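Local coordinates for DUF4439 domain-containing protein (Mycobacterium tuberculosis, PDB 2IB0) that is of unknown function but folds as a four-helix bundle of the ferritin-like class, at residues Ala21-Leu26 with Ser74-Thr79; Ser44-Pro49 with Met91-Ala96. All blocks are in the same frame, centred on the assembly; numbering follows the deposited sequence.

Contact 1 (Ala21-Leu26 with Ser74-Thr79); sequences ADNAAL and SARGVT
R76 reaches across from near the end of helix 52-75 and sets its guanidinium against one turn of helix 18-46, where D22 and N23 accept at its edge and L26 lies over one face. The reach comes from an extended chain: CG lies anti to the carbonyl carbon (chi1 -63°), and from CG to NE the side chain runs straight. D22 OD1 accepts from R76 NH2 at 2.8 Å, the shorter arm of a salt bridge; a second, weak bond comes from R76 NH1 to the same oxygen. The carboxylate is not paired flat with the guanidinium, since the two planes stand 74° apart and NH2 meets OD1 from above the carboxylate plane. N23 offers a different geometry. Its OD1 takes R76 NH1 at 2.9 Å, in the carbonyl plane and on a lone pair, while the two side chains run past each other in opposite directions, their flat groups inclined to one another. NH1 thus serves two acceptors from successive residues, which should restrict rotation of the group. L26 CD2 sits over the centre of one guanidinium face, 3.9 Å from R76 CZ, and L26 also packs on V69, M72 and L73 of helix 52-75. Beside the polar cluster, V78 CG2 lies 3.6 Å from N23 ND2, a van der Waals contact at the amide end. R76 finds its strongest polar partner in D126 of helix 124-150, a salt bridge from NH2. The second oxygen of D22, OD2, accepts a hydrogen bond from the backbone N of E122. G77, at phi 82°, turns the chain out of helix 52-75 in a Schellman motif just after R76. R76 thus joins helix 18-46 to helix 124-150, through D22, N23 and D126, at one end of a four-helix bundle.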
loop_
_atom_site.group_PDB
_atom_site.type_symbol
_atom_site.label_atom_id
_atom_site.label_comp_id
_atom_site.label_asym_id
_atom_site.label_seq_id
_atom_site.Cartn_x
_atom_site.Cartn_y
_atom_site.Cartn_z
ATOM N N ALA A 21 8.726 17.262 13.735
ATOM C CA ALA A 21 8.895 16.378 12.572
ATOM C C ALA A 21 7.542 15.827 12.061
ATOM O O ALA A 21 7.335 15.698 10.852
ATOM C CB ALA A 21 9.856 15.213 12.900
ATOM N N ASP A 22 6.635 15.519 13.001
ATOM C CA ASP A 22 5.264 15.070 12.711
ATOM C C ASP A 22 4.521 16.122 11.856
ATOM O O ASP A 22 4.037 15.805 10.761
ATOM C CB ASP A 22 4.526 14.782 14.045
ATOM C CG ASP A 22 3.258 13.955 13.875
ATOM O OD1 ASP A 22 2.802 13.710 12.712
ATOM O OD2 ASP A 22 2.722 13.505 14.939
ATOM N N ASN A 23 4.456 17.367 12.339
ATOM C CA ASN A 23 3.854 18.476 11.578
ATOM C C ASN A 23 4.488 18.706 10.220
ATOM O O ASN A 23 3.794 18.952 9.213
ATOM C CB ASN A 23 3.905 19.785 12.394
ATOM C CG ASN A 23 3.018 19.729 13.629
ATOM O OD1 ASN A 23 2.266 18.768 13.821
ATOM N ND2 ASN A 23 3.105 20.747 14.475
ATOM N N ALA A 24 5.820 18.658 10.199
ATOM C CA ALA A 24 6.539 18.848 8.968
ATOM C C ALA A 24 6.202 17.769 7.986
ATOM O O ALA A 24 6.005 18.081 6.811
ATOM C CB ALA A 24 8.038 18.917 9.201
ATOM N N ALA A 25 6.117 16.503 8.442
ATOM C CA ALA A 25 5.800 15.443 7.520
ATOM C C ALA A 25 4.382 15.608 6.968
ATOM O O ALA A 25 4.137 15.304 5.832
ATOM C CB ALA A 25 5.984 14.029 8.191
ATOM N N LEU A 26 3.425 15.999 7.800
ATOM C CA LEU A 26 2.044 16.002 7.342
ATOM C C LEU A 26 1.758 17.211 6.435
ATOM O O LEU A 26 0.923 17.111 5.501
ATOM C CB LEU A 26 1.091 15.955 8.548
ATOM C CG LEU A 26 -0.419 15.880 8.266
ATOM C CD1 LEU A 26 -0.833 14.608 7.580
ATOM C CD2 LEU A 26 -1.279 16.162 9.504
ATOM N N SER A 74 -5.513 21.432 11.585
ATOM C CA SER A 74 -6.276 22.308 12.493
ATOM C C SER A 74 -6.389 21.776 13.928
ATOM O O SER A 74 -6.200 22.526 14.909
ATOM C CB SER A 74 -7.661 22.630 11.922
ATOM O OG SER A 74 -7.524 23.294 10.676
ATOM N N ALA A 75 -6.676 20.483 14.060
ATOM C CA ALA A 75 -6.684 19.836 15.370
ATOM C C ALA A 75 -5.338 19.983 16.112
ATOM O O ALA A 75 -5.302 19.985 17.346
ATOM C CB ALA A 75 -7.079 18.371 15.239
ATOM N N ARG A 76 -4.254 20.126 15.351
ATOM C CA ARG A 76 -2.911 20.291 15.886
ATOM C C ARG A 76 -2.514 21.756 16.185
ATOM O O ARG A 76 -1.442 21.995 16.756
ATOM C CB ARG A 76 -1.887 19.710 14.913
ATOM C CG ARG A 76 -2.015 18.219 14.668
ATOM C CD ARG A 76 -0.904 17.763 13.762
ATOM N NE ARG A 76 -0.883 16.308 13.563
ATOM C CZ ARG A 76 0.155 15.659 13.058
ATOM N NH1 ARG A 76 1.257 16.333 12.709
ATOM N NH2 ARG A 76 0.088 14.350 12.862
ATOM N N GLY A 77 -3.348 22.720 15.782
ATOM C CA GLY A 77 -3.005 24.142 15.900
ATOM C C GLY A 77 -2.129 24.629 14.763
ATOM O O GLY A 77 -1.411 25.634 14.886
ATOM N N VAL A 78 -2.199 23.939 13.633
ATOM C CA VAL A 78 -1.423 24.319 12.465
ATOM C C VAL A 78 -2.381 24.775 11.363
ATOM O O VAL A 78 -3.331 24.060 11.021
ATOM C CB VAL A 78 -0.527 23.132 11.945
ATOM C CG1 VAL A 78 0.212 23.510 10.676
ATOM C CG2 VAL A 78 0.459 22.657 13.030
ATOM N N THR A 79 -2.141 25.954 10.807
ATOM C CA THR A 79 -2.918 26.391 9.650
ATOM C C THR A 79 -2.314 25.716 8.424
ATOM O O THR A 79 -1.114 25.856 8.155
ATOM C CB THR A 79 -2.885 27.929 9.448
ATOM O OG1 THR A 79 -1.521 28.352 9.331
ATOM C CG2 THR A 79 -3.579 28.690 10.622
#

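Contact 2 (Ser44-Pro49 with Met91-Ala96)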
loop_
_atom_site.group_PDB
_atom_site.type_symbol
_atom_site.label_atom_id
_atom_site.label_comp_id
_atom_site.label_asym_id
_atom_site.label_seq_id
_atom_site.Cartn_x
_atom_site.Cartn_y
_atom_site.Cartn_z
ATOM N N SER A 44 -6.463 13.962 -16.788
ATOM C CA SER A 44 -7.799 13.895 -17.373
ATOM C C SER A 44 -7.945 14.533 -18.778
ATOM O O SER A 44 -8.546 13.938 -19.688
ATOM C CB SER A 44 -8.781 14.554 -16.397
ATOM O OG SER A 44 -10.064 14.650 -16.978
ATOM N N ALA A 45 -7.442 15.766 -18.931
ATOM C CA ALA A 45 -7.514 16.510 -20.184
ATOM C C ALA A 45 -6.822 15.795 -21.328
ATOM O O ALA A 45 -7.261 15.921 -22.472
ATOM C CB ALA A 45 -6.911 17.881 -20.002
ATOM N N LEU A 46 -5.719 15.104 -21.030
ATOM C CA LEU A 46 -4.983 14.351 -22.033
ATOM C C LEU A 46 -5.577 12.962 -22.358
ATOM O O LEU A 46 -5.764 12.646 -23.564
ATOM C CB LEU A 46 -3.532 14.135 -21.602
ATOM C CG LEU A 46 -2.488 15.245 -21.753
ATOM C CD1 LEU A 46 -1.387 14.944 -20.793
ATOM C CD2 LEU A 46 -1.959 15.369 -23.154
ATOM N N SER A 47 -5.866 12.196 -21.280
ATOM C CA SER A 47 -6.221 10.703 -21.228
ATOM C C SER A 47 -7.093 10.219 -22.373
ATOM O O SER A 47 -7.955 10.993 -22.785
ATOM C CB SER A 47 -6.757 10.327 -19.893
ATOM O OG SER A 47 -5.679 10.314 -18.989
ATOM N N PRO A 48 -7.108 8.893 -22.691
ATOM C CA PRO A 48 -8.333 8.089 -22.908
ATOM C C PRO A 48 -9.585 8.255 -22.117
ATOM O O PRO A 48 -9.531 8.075 -20.918
ATOM C CB PRO A 48 -7.832 6.644 -22.968
ATOM C CG PRO A 48 -6.452 6.775 -23.461
ATOM C CD PRO A 48 -5.957 7.969 -22.611
ATOM N N PRO A 49 -10.742 8.506 -22.824
ATOM C CA PRO A 49 -12.086 8.227 -22.244
ATOM C C PRO A 49 -12.140 6.860 -21.502
ATOM O O PRO A 49 -12.843 6.764 -20.479
ATOM C CB PRO A 49 -13.027 8.213 -23.465
ATOM C CG PRO A 49 -12.293 8.949 -24.550
ATOM C CD PRO A 49 -10.822 9.025 -24.214
ATOM N N MET A 91 6.950 15.784 -14.518
ATOM C CA MET A 91 7.468 15.451 -15.840
ATOM C C MET A 91 6.721 16.234 -16.907
ATOM O O MET A 91 5.601 16.697 -16.672
ATOM C CB MET A 91 7.328 13.949 -16.123
ATOM C CG MET A 91 5.890 13.470 -16.327
ATOM S SD MET A 91 5.763 11.678 -16.465
ATOM C CE MET A 91 5.780 11.432 -18.234
ATOM N N GLN A 92 7.357 16.347 -18.067
ATOM C CA GLN A 92 6.725 16.857 -19.271
ATOM C C GLN A 92 5.773 15.857 -19.892
ATOM O O GLN A 92 6.013 14.619 -19.873
ATOM C CB GLN A 92 7.786 17.244 -20.298
ATOM C CG GLN A 92 8.782 18.234 -19.741
ATOM C CD GLN A 92 9.262 19.129 -20.789
ATOM O OE1 GLN A 92 9.838 18.673 -21.775
ATOM N NE2 GLN A 92 8.993 20.430 -20.639
ATOM N N VAL A 93 4.690 16.388 -20.443
ATOM C CA VAL A 93 3.667 15.579 -21.078
ATOM C C VAL A 93 3.282 16.194 -22.414
ATOM O O VAL A 93 3.344 17.412 -22.578
ATOM C CB VAL A 93 2.418 15.369 -20.148
ATOM C CG1 VAL A 93 2.832 14.684 -18.809
ATOM C CG2 VAL A 93 1.683 16.660 -19.859
ATOM N N SER A 94 2.879 15.363 -23.371
ATOM C CA SER A 94 2.376 15.874 -24.623
ATOM C C SER A 94 1.327 14.978 -25.266
ATOM O O SER A 94 0.778 15.305 -26.299
ATOM C CB SER A 94 3.511 16.147 -25.591
ATOM O OG SER A 94 4.179 14.968 -25.904
ATOM N N SER A 95 1.033 13.836 -24.656
ATOM C CA SER A 95 -0.022 13.020 -25.228
ATOM C C SER A 95 -0.642 12.127 -24.179
ATOM O O SER A 95 -0.168 12.037 -23.042
ATOM C CB SER A 95 0.499 12.189 -26.414
ATOM O OG SER A 95 1.303 11.131 -25.883
ATOM N N ALA A 96 -1.745 11.488 -24.593
ATOM C CA ALA A 96 -2.431 10.461 -23.800
ATOM C C ALA A 96 -1.578 9.433 -23.061
ATOM O O ALA A 96 -1.900 9.103 -21.916
ATOM C CB ALA A 96 -3.582 9.795 -24.666
#
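L46 lays its two methyl branches on the loop at V93-S95, CD1 on a side chain and CD2 on the backbone. CD1 touches V93 CG2 at 3.6 Å, the two side chains crossing at a slant, whereas CD2 lies against main-chain atoms, 3.6 Å from S95 C. CB of L46 already points at the loop; with CG anti to the carbonyl carbon (chi1 -79°) and chi2 at 158°, both methyls come against it. A second patch forms further along: P48 CD packs on A96 CB at 3.6 Å, and L46 O is 3.8 Å from that same methyl. The nearest CA pair is S47 CA with A96 CA, 4.6 Å apart, at this second patch.

Behind this shell, S47 is the first residue to leave helical geometry after helix 18-46, and its OG is hydrogen-bonded to V43 O in the last turn. In the 91-96 segment, D98 OD2 accepts a bond from S94 N and a weak one from S95 N, holding the loop at the start of helix 96-120, while L46 and S47 also touch A99.

No hydrogen bond joins the two segments, so their direct adhesion rests on van der Waals packing of methyls and a proline ring against a loop at the surface.

Overall arrangement
Contacts 1 and 2 lie near opposite ends of the bundle, on opposite sides of the chain's centre, with their own centres 34 Å apart and nearest atoms about 21 Å apart. Helix 18-46 spans the distance, giving its early residues to contact 1 and its last turn, with the residues just after it, to contact 2. Along the chain the segments alternate: 21-26, 44-49, 74-79, then 91-96. The partners of helix 18-46 are the end of helix 52-75 at one pole and the loop leading into helix 96-120 at the other. That loop, leaving 74-79, travels back along the bundle, so the two contacts bring both ends of this long connection against one helix.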